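Local coordinates for protein putative alpha-N-acetylgalactosaminidase (Bacillus halodurans C-125, PDB 3CC1) that probably hydrolyses alpha-linked N-acetylgalactosamine from glycoconjugates, with a TIM-barrel domain followed by a C-terminal beta-sandwich domain, at residues A[56-60]-A[70-74]; A[78-82]-A[168-172]; A[115-120]-A[149-155]. One frame throughout, in Å; residues are numbered along the deposited sequence.

Contact 1: residues A[56-60]-A[70-74]; sequences WYEPT and APLCM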
# COMPACT_ATOMS: atom_id res chain seq x y z
N TRP A 56 -24.68 23.30 -18.46
CA TRP A 56 -25.96 23.53 -19.10
C TRP A 56 -26.15 24.99 -19.54
O TRP A 56 -27.08 25.27 -20.27
CB TRP A 56 -27.12 23.08 -18.17
CG TRP A 56 -27.01 23.54 -16.74
CD1 TRP A 56 -26.52 22.81 -15.71
CD2 TRP A 56 -27.39 24.81 -16.18
NE1 TRP A 56 -26.53 23.55 -14.55
CE2 TRP A 56 -27.08 24.77 -14.81
CE3 TRP A 56 -27.95 25.97 -16.71
CZ2 TRP A 56 -27.32 25.83 -13.97
CZ3 TRP A 56 -28.19 27.02 -15.88
CH2 TRP A 56 -27.87 26.96 -14.52
N TYR A 57 -25.18 25.86 -19.16
CA TYR A 57 -25.20 27.32 -19.37
C TYR A 57 -24.16 27.76 -20.40
O TYR A 57 -23.97 28.95 -20.62
CB TYR A 57 -24.96 28.04 -18.01
CG TYR A 57 -23.84 27.38 -17.24
CD1 TYR A 57 -22.51 27.59 -17.61
CD2 TYR A 57 -24.11 26.50 -16.20
CE1 TYR A 57 -21.48 26.94 -16.94
CE2 TYR A 57 -23.09 25.86 -15.52
CZ TYR A 57 -21.78 26.08 -15.92
OH TYR A 57 -20.73 25.47 -15.25
N GLU A 58 -23.51 26.79 -21.04
CA GLU A 58 -22.34 27.04 -21.88
C GLU A 58 -22.57 26.63 -23.34
O GLU A 58 -22.29 25.49 -23.69
CB GLU A 58 -21.12 26.28 -21.34
CG GLU A 58 -19.78 26.67 -21.98
CD GLU A 58 -18.58 26.51 -20.99
OE1 GLU A 58 -18.82 26.47 -19.76
OE2 GLU A 58 -17.41 26.45 -21.45
N PRO A 59 -23.14 27.53 -24.16
CA PRO A 59 -23.31 27.15 -25.55
C PRO A 59 -21.95 27.26 -26.20
O PRO A 59 -21.05 27.97 -25.71
CB PRO A 59 -24.25 28.23 -26.11
CG PRO A 59 -23.90 29.44 -25.30
CD PRO A 59 -23.63 28.89 -23.90
N THR A 60 -21.77 26.56 -27.29
CA THR A 60 -20.47 26.65 -27.97
C THR A 60 -20.51 27.73 -29.06
O THR A 60 -21.58 28.19 -29.44
CB THR A 60 -20.09 25.29 -28.53
OG1 THR A 60 -21.08 24.89 -29.45
CG2 THR A 60 -20.01 24.24 -27.42
N ALA A 70 -19.57 37.72 -24.09
CA ALA A 70 -20.11 37.19 -22.82
C ALA A 70 -20.62 35.78 -23.09
O ALA A 70 -21.80 35.60 -23.31
CB ALA A 70 -21.27 38.05 -22.34
N PRO A 71 -19.72 34.81 -23.15
CA PRO A 71 -20.08 33.54 -23.79
C PRO A 71 -20.98 32.60 -22.98
O PRO A 71 -21.72 31.79 -23.59
CB PRO A 71 -18.72 32.89 -24.07
CG PRO A 71 -17.78 33.55 -23.19
CD PRO A 71 -18.27 34.97 -23.01
N LEU A 72 -20.97 32.70 -21.65
CA LEU A 72 -21.92 31.90 -20.84
C LEU A 72 -23.27 32.63 -20.77
O LEU A 72 -23.33 33.88 -20.69
CB LEU A 72 -21.41 31.61 -19.42
CG LEU A 72 -20.06 30.92 -19.25
CD1 LEU A 72 -19.83 30.59 -17.74
CD2 LEU A 72 -19.92 29.72 -20.12
N CYS A 73 -24.34 31.85 -20.80
CA CYS A 73 -25.68 32.40 -20.68
C CYS A 73 -25.88 32.77 -19.24
O CYS A 73 -25.71 31.96 -18.37
CB CYS A 73 -26.73 31.38 -21.08
SG CYS A 73 -26.59 30.91 -22.79
N MSE A 74 -26.20 34.03 -19.00
CA MSE A 74 -26.18 34.54 -17.65
C MSE A 74 -27.13 35.73 -17.55
O MSE A 74 -27.18 36.53 -18.47
CB MSE A 74 -24.75 35.01 -17.30
CG MSE A 74 -24.46 35.16 -15.79
SE MSE A 74 -22.64 35.84 -15.54
CE MSE A 74 -22.79 37.66 -16.10
O HOH W 1 -20.39 29.49 -23.85
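Two loop segments pass with Tyr57 CA 5.3 Å from Cys73 CA and are tied by a backbone hydrogen bond from Cys73 N to Tyr57 O, 2.9 Å long and nearly straight (165° at the hydrogen). The same oxygen has Leu72 CA at 3.6 Å, a weaker CA-H...O contact. Leu72 spreads its two methyl groups over two partners. Its CD1 lies alongside the Tyr57 ring, 4.0 Å from Tyr57 CD1, approaching obliquely, with both side chains pointing the same way. Its CD2 instead touches the length of the Glu58 chain, from CB to the carboxylate, where Leu72 CD2 and Glu58 OE1 are 3.4 Å apart. Tyr57 CG sits between its own backbone N and carbonyl carbon (chi1 43°); this turns the ring back so that its CD2 edge lies over the centre of the Trp56 ring, while Tyr57 OH bonds to Asp151. Pro59 forms the other end of the contact: its CD is 3.5 Å from Pro71 O and 3.8 Å from Cys73 SG, and CG backs up both. A water also donates to Pro71 O and lies beside Pro59 O, although this second leg is so short that it is doubtful. Exchanging Pro59 for an alanine takes away CG and CD, which would probably leave a gap beside Cys73 SG and Pro71 O and the backbone freer to turn. Both segments belong to the long loop between barrel strand 49-52 and helix 97-105. Gln121 of helix 120-125 packs on Pro71 and bonds to Leu72 O, Phe69 of a second subunit also meets Pro71, and strand 109-115 receives Trp56 on Ile112 and Tyr57 on Met115.

Contact 2: residues A[78-82]-A[168-172]; sequences GRLLP and SLFEL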
# COMPACT_ATOMS: atom_id res chain seq x y z
N GLY A 78 -25.74 37.96 -12.42
CA GLY A 78 -24.61 37.06 -12.34
C GLY A 78 -25.02 35.61 -12.13
O GLY A 78 -24.21 34.77 -11.72
N ARG A 79 -26.27 35.31 -12.46
CA ARG A 79 -26.82 33.96 -12.40
C ARG A 79 -26.87 33.25 -13.74
O ARG A 79 -27.53 33.68 -14.69
CB ARG A 79 -28.21 33.99 -11.78
CG ARG A 79 -28.25 34.76 -10.46
CD ARG A 79 -29.59 34.64 -9.75
NE ARG A 79 -30.65 35.28 -10.52
CZ ARG A 79 -31.89 35.47 -10.09
NH1 ARG A 79 -32.25 35.08 -8.88
NH2 ARG A 79 -32.77 36.07 -10.87
N LEU A 80 -26.22 32.09 -13.79
CA LEU A 80 -26.14 31.31 -15.00
C LEU A 80 -27.53 30.76 -15.41
O LEU A 80 -28.37 30.44 -14.57
CB LEU A 80 -25.09 30.20 -14.86
CG LEU A 80 -23.63 30.60 -14.66
CD1 LEU A 80 -22.80 29.40 -14.19
CD2 LEU A 80 -23.12 31.20 -15.97
N LEU A 81 -27.73 30.73 -16.72
CA LEU A 81 -29.01 30.39 -17.37
C LEU A 81 -28.80 29.30 -18.42
O LEU A 81 -27.70 29.11 -18.91
CB LEU A 81 -29.61 31.64 -18.06
CG LEU A 81 -29.82 32.93 -17.26
CD1 LEU A 81 -30.36 34.05 -18.20
CD2 LEU A 81 -30.73 32.69 -16.09
N PRO A 82 -29.87 28.54 -18.73
CA PRO A 82 -29.79 27.51 -19.77
C PRO A 82 -29.38 27.99 -21.19
O PRO A 82 -29.86 28.98 -21.68
CB PRO A 82 -31.20 26.87 -19.76
CG PRO A 82 -31.81 27.29 -18.48
CD PRO A 82 -31.22 28.61 -18.13
N SER A 168 -29.86 34.12 -3.95
CA SER A 168 -30.41 34.47 -5.26
C SER A 168 -30.37 33.29 -6.23
O SER A 168 -31.23 33.17 -7.07
CB SER A 168 -29.70 35.70 -5.88
OG SER A 168 -28.47 35.38 -6.55
N LEU A 169 -29.38 32.40 -6.10
CA LEU A 169 -29.30 31.25 -7.04
C LEU A 169 -30.41 30.26 -6.71
O LEU A 169 -31.12 29.76 -7.59
CB LEU A 169 -27.94 30.53 -6.94
CG LEU A 169 -26.68 31.29 -7.34
CD1 LEU A 169 -25.54 30.28 -7.38
CD2 LEU A 169 -26.86 31.98 -8.71
N PHE A 170 -30.56 29.98 -5.43
CA PHE A 170 -31.56 28.99 -4.99
C PHE A 170 -33.00 29.51 -5.13
O PHE A 170 -33.91 28.74 -5.41
CB PHE A 170 -31.23 28.44 -3.62
CG PHE A 170 -30.07 27.47 -3.68
CD1 PHE A 170 -30.29 26.15 -4.04
CD2 PHE A 170 -28.76 27.91 -3.54
CE1 PHE A 170 -29.23 25.26 -4.18
CE2 PHE A 170 -27.68 27.04 -3.69
CZ PHE A 170 -27.92 25.71 -4.01
N GLU A 171 -33.18 30.83 -5.06
CA GLU A 171 -34.46 31.43 -5.47
C GLU A 171 -34.75 31.18 -6.94
O GLU A 171 -35.86 30.81 -7.31
CB GLU A 171 -34.48 32.93 -5.20
CG GLU A 171 -34.64 33.27 -3.74
CD GLU A 171 -34.30 34.75 -3.43
OE1 GLU A 171 -34.21 35.58 -4.40
OE2 GLU A 171 -34.11 35.08 -2.22
N LEU A 172 -33.75 31.37 -7.78
CA LEU A 172 -33.89 31.10 -9.21
C LEU A 172 -34.25 29.63 -9.47
O LEU A 172 -35.17 29.31 -10.25
CB LEU A 172 -32.62 31.50 -9.96
CG LEU A 172 -32.66 31.44 -11.48
CD1 LEU A 172 -33.84 32.28 -12.07
CD2 LEU A 172 -31.29 31.91 -12.00
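Arg79 and Ser168 make the polar link: Arg79 NH1 donates to Ser168 O at 2.8 Å, with 147° at the hydrogen. The donor stands 35° out of the carbonyl plane, and on the opposite face of that plane Leu172 N delivers the ordinary helical bond to Ser168 O, 3.2 Å away. One buried carbonyl oxygen is thus gripped twice, once by its own helix and once by the incoming loop. The positive charge has its acidic partner in Asp75, with which Arg79 NE forms a salt bridge. Glu171 is also near, but its charged atoms do not touch those of Arg79, so any attraction would act only at a distance. Ser168 OG is occupied by Tyr165 O within the helix, and towards Arg79 it offers a plain contact with CD.

The apolar contacts follow the stem of the same arginine. Leu172 lies across it: Leu172 CD2 is 3.7 Å from Arg79 CB, and the Leu172 side chain covers one face of the guanidinium, its CB set toward the rim. Leu169 runs past in the opposite direction, with CD2 3.6 Å from Arg79 CG. The bend at chi3 (-65°) folds the guanidinium back over Leu172 and brings NH1 to the helix carbonyl. At the margin, Leu81 CD2 reaches Leu172 CD2 at 4.2 Å.

The loop is held to the helix a second time through Gly78 O, which bonds to Tyr165 OH, whereas Phe170 points away and packs on helix 196-208. Helix 162-175 ends the connection, enlarged by a small antiparallel sheet, from strand 109-115 to its parallel neighbour 180-184. It is the helix of a beta-alpha-beta crossover of the barrel, and the loop after strand 49-52 packs on it.

Contact 3: residues A[115-120]-A[149-155]; sequences MRGIPR and NTDMYGV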
# COMPACT_ATOMS: atom_id res chain seq x y z
N MSE A 115 -21.63 24.41 -10.46
CA MSE A 115 -20.28 24.62 -9.97
C MSE A 115 -20.30 25.61 -8.82
O MSE A 115 -21.07 26.60 -8.80
CB MSE A 115 -19.41 25.20 -11.09
CG MSE A 115 -19.31 24.31 -12.30
SE MSE A 115 -18.19 22.75 -12.02
CE MSE A 115 -16.54 23.64 -11.47
N ARG A 116 -19.52 25.30 -7.81
CA ARG A 116 -19.30 26.21 -6.71
C ARG A 116 -18.86 27.56 -7.23
O ARG A 116 -18.01 27.65 -8.12
CB ARG A 116 -18.18 25.66 -5.84
CG ARG A 116 -17.77 26.54 -4.68
CD ARG A 116 -16.49 26.03 -4.01
NE ARG A 116 -15.33 26.06 -4.88
CZ ARG A 116 -14.43 27.05 -4.92
NH1 ARG A 116 -14.57 28.10 -4.15
NH2 ARG A 116 -13.41 26.99 -5.74
N GLY A 117 -19.38 28.61 -6.59
CA GLY A 117 -18.90 29.98 -6.79
C GLY A 117 -19.80 30.88 -7.62
O GLY A 117 -21.04 30.73 -7.67
N ILE A 118 -19.15 31.82 -8.27
CA ILE A 118 -19.82 32.84 -9.03
C ILE A 118 -19.07 32.96 -10.37
O ILE A 118 -17.87 32.83 -10.42
CB ILE A 118 -19.75 34.21 -8.26
CG1 ILE A 118 -20.56 35.28 -8.99
CG2 ILE A 118 -18.29 34.67 -8.04
CD1 ILE A 118 -20.79 36.56 -8.16
N PRO A 119 -19.79 33.18 -11.47
CA PRO A 119 -19.06 33.07 -12.72
C PRO A 119 -17.99 34.13 -12.87
O PRO A 119 -18.16 35.25 -12.45
CB PRO A 119 -20.17 33.29 -13.77
CG PRO A 119 -21.41 32.81 -13.09
CD PRO A 119 -21.26 33.28 -11.68
N ARG A 120 -16.89 33.76 -13.49
CA ARG A 120 -15.86 34.74 -13.73
C ARG A 120 -16.41 35.88 -14.59
O ARG A 120 -15.97 37.01 -14.52
CB ARG A 120 -14.69 34.06 -14.45
CG ARG A 120 -14.00 33.00 -13.60
CD ARG A 120 -12.65 32.70 -14.23
NE ARG A 120 -12.04 31.56 -13.60
CZ ARG A 120 -10.83 31.10 -13.91
NH1 ARG A 120 -10.10 31.74 -14.80
NH2 ARG A 120 -10.37 30.01 -13.35
N ASN A 149 -11.77 23.41 -14.39
CA ASN A 149 -12.82 24.17 -15.05
C ASN A 149 -12.78 25.67 -14.78
O ASN A 149 -12.86 26.11 -13.63
CB ASN A 149 -14.17 23.60 -14.62
CG ASN A 149 -15.33 24.46 -15.05
OD1 ASN A 149 -15.62 25.49 -14.43
ND2 ASN A 149 -16.01 24.02 -16.12
N THR A 150 -12.70 26.45 -15.86
CA THR A 150 -12.51 27.90 -15.77
C THR A 150 -13.81 28.75 -15.55
O THR A 150 -13.75 29.97 -15.60
CB THR A 150 -11.84 28.47 -17.07
OG1 THR A 150 -12.60 28.06 -18.21
CG2 THR A 150 -10.43 27.95 -17.24
N ASP A 151 -14.95 28.12 -15.28
CA ASP A 151 -16.22 28.85 -15.33
C ASP A 151 -16.37 29.87 -14.19
O ASP A 151 -16.94 30.94 -14.36
CB ASP A 151 -17.43 27.86 -15.26
CG ASP A 151 -17.62 27.03 -16.52
OD1 ASP A 151 -17.10 27.42 -17.61
OD2 ASP A 151 -18.35 26.00 -16.41
N MSE A 152 -15.88 29.53 -13.01
CA MSE A 152 -16.21 30.27 -11.78
C MSE A 152 -14.98 30.79 -11.02
O MSE A 152 -13.84 30.33 -11.20
CB MSE A 152 -17.01 29.40 -10.80
CG MSE A 152 -18.02 28.39 -11.39
SE MSE A 152 -19.48 29.27 -12.30
CE MSE A 152 -20.74 29.49 -10.83
N TYR A 153 -15.25 31.74 -10.14
CA TYR A 153 -14.39 32.05 -9.00
C TYR A 153 -15.19 31.65 -7.76
O TYR A 153 -16.42 31.60 -7.78
CB TYR A 153 -14.08 33.54 -8.90
CG TYR A 153 -13.14 34.07 -9.97
CD1 TYR A 153 -11.86 33.56 -10.11
CD2 TYR A 153 -13.53 35.11 -10.80
CE1 TYR A 153 -11.00 34.08 -11.06
CE2 TYR A 153 -12.68 35.63 -11.76
CZ TYR A 153 -11.42 35.11 -11.88
OH TYR A 153 -10.58 35.60 -12.86
N GLY A 154 -14.46 31.33 -6.69
CA GLY A 154 -15.05 31.23 -5.39
C GLY A 154 -15.74 32.49 -4.93
O GLY A 154 -15.37 33.60 -5.28
N VAL A 155 -16.76 32.28 -4.11
CA VAL A 155 -17.40 33.34 -3.37
C VAL A 155 -16.74 33.40 -1.99
O VAL A 155 -16.56 32.38 -1.31
CB VAL A 155 -18.91 33.11 -3.26
CG1 VAL A 155 -19.56 34.11 -2.30
CG2 VAL A 155 -19.57 33.19 -4.65
O HOH W 2 -12.18 28.16 -11.91
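The Arg120 guanidinium has the Tyr153 ring over one face and Thr150 over the other, while Met152 O and a water lie at its edge. The arginine lies at one end of the strand pairing in a small three-stranded antiparallel sheet. The guanidinium and ring planes are only 8° apart. Over the ring face, Arg120 CG makes a CH-pi contact, 3.6 Å from the Tyr153 centroid and 16° off the ring normal; the chain, extended from CG to NE, continues across the same face. At the edge Arg120 NE donates to Met152 O, 3.2 Å away and almost straight (171°), the donor standing well above the Met152 carbonyl plane, while the water accepts a hydrogen bond from Arg120 NH2. Ile118 and Tyr153 form the hydrogen-bonded pair, with Ile118 N to Tyr153 O at 2.8 Å and Tyr153 N to Ile118 O at 2.9 Å. Next comes the non-hydrogen-bonded pair Pro119 and Met152. Beyond it Arg120 N, just after the N-cap Pro119, donates to Asp151 O at 3.0 Å.

Met152 is bent at chi2 and chi3, which brings its CE against Gly117 O and the Pro119 ring. Its CG presses tightly on Met115, with Met115 CB at 3.5 Å from Met152 CG. Ile118 CB meets Val155 CG2, and both side chains also touch helix 162-175. Arg116 brushes Gly154, but its charge is answered by Glu198 and Asp185. The segments also meet tightly just before the strand, at Gly117: its CA lies 3.1 Å from Tyr153 O, where a side-chain CB would collide with that oxygen.

In the fold
Contact 2 and contact 3 are largely buried, whereas contact 1 is partly open and, like contact 3, borders a second subunit. Their chemistry follows their place: contact 1 joins two irregular parts of one loop with a backbone bond and small apolar touches, contact 2 sets an arginine from that loop on a helix, and contact 3 combines strand pairing with an arginine laid on a tyrosine ring. Segments 70-74 and 78-82 meet through Cys73 O and Leu81 N. Contact 3 meets contact 1 where Met74 packs on Pro119, and contact 2 where Leu80 packs on Pro119. In sequence, contact 3 is nested within the loop that contact 2 closes, and strand 152-155 is followed in the chain by helix 162-175.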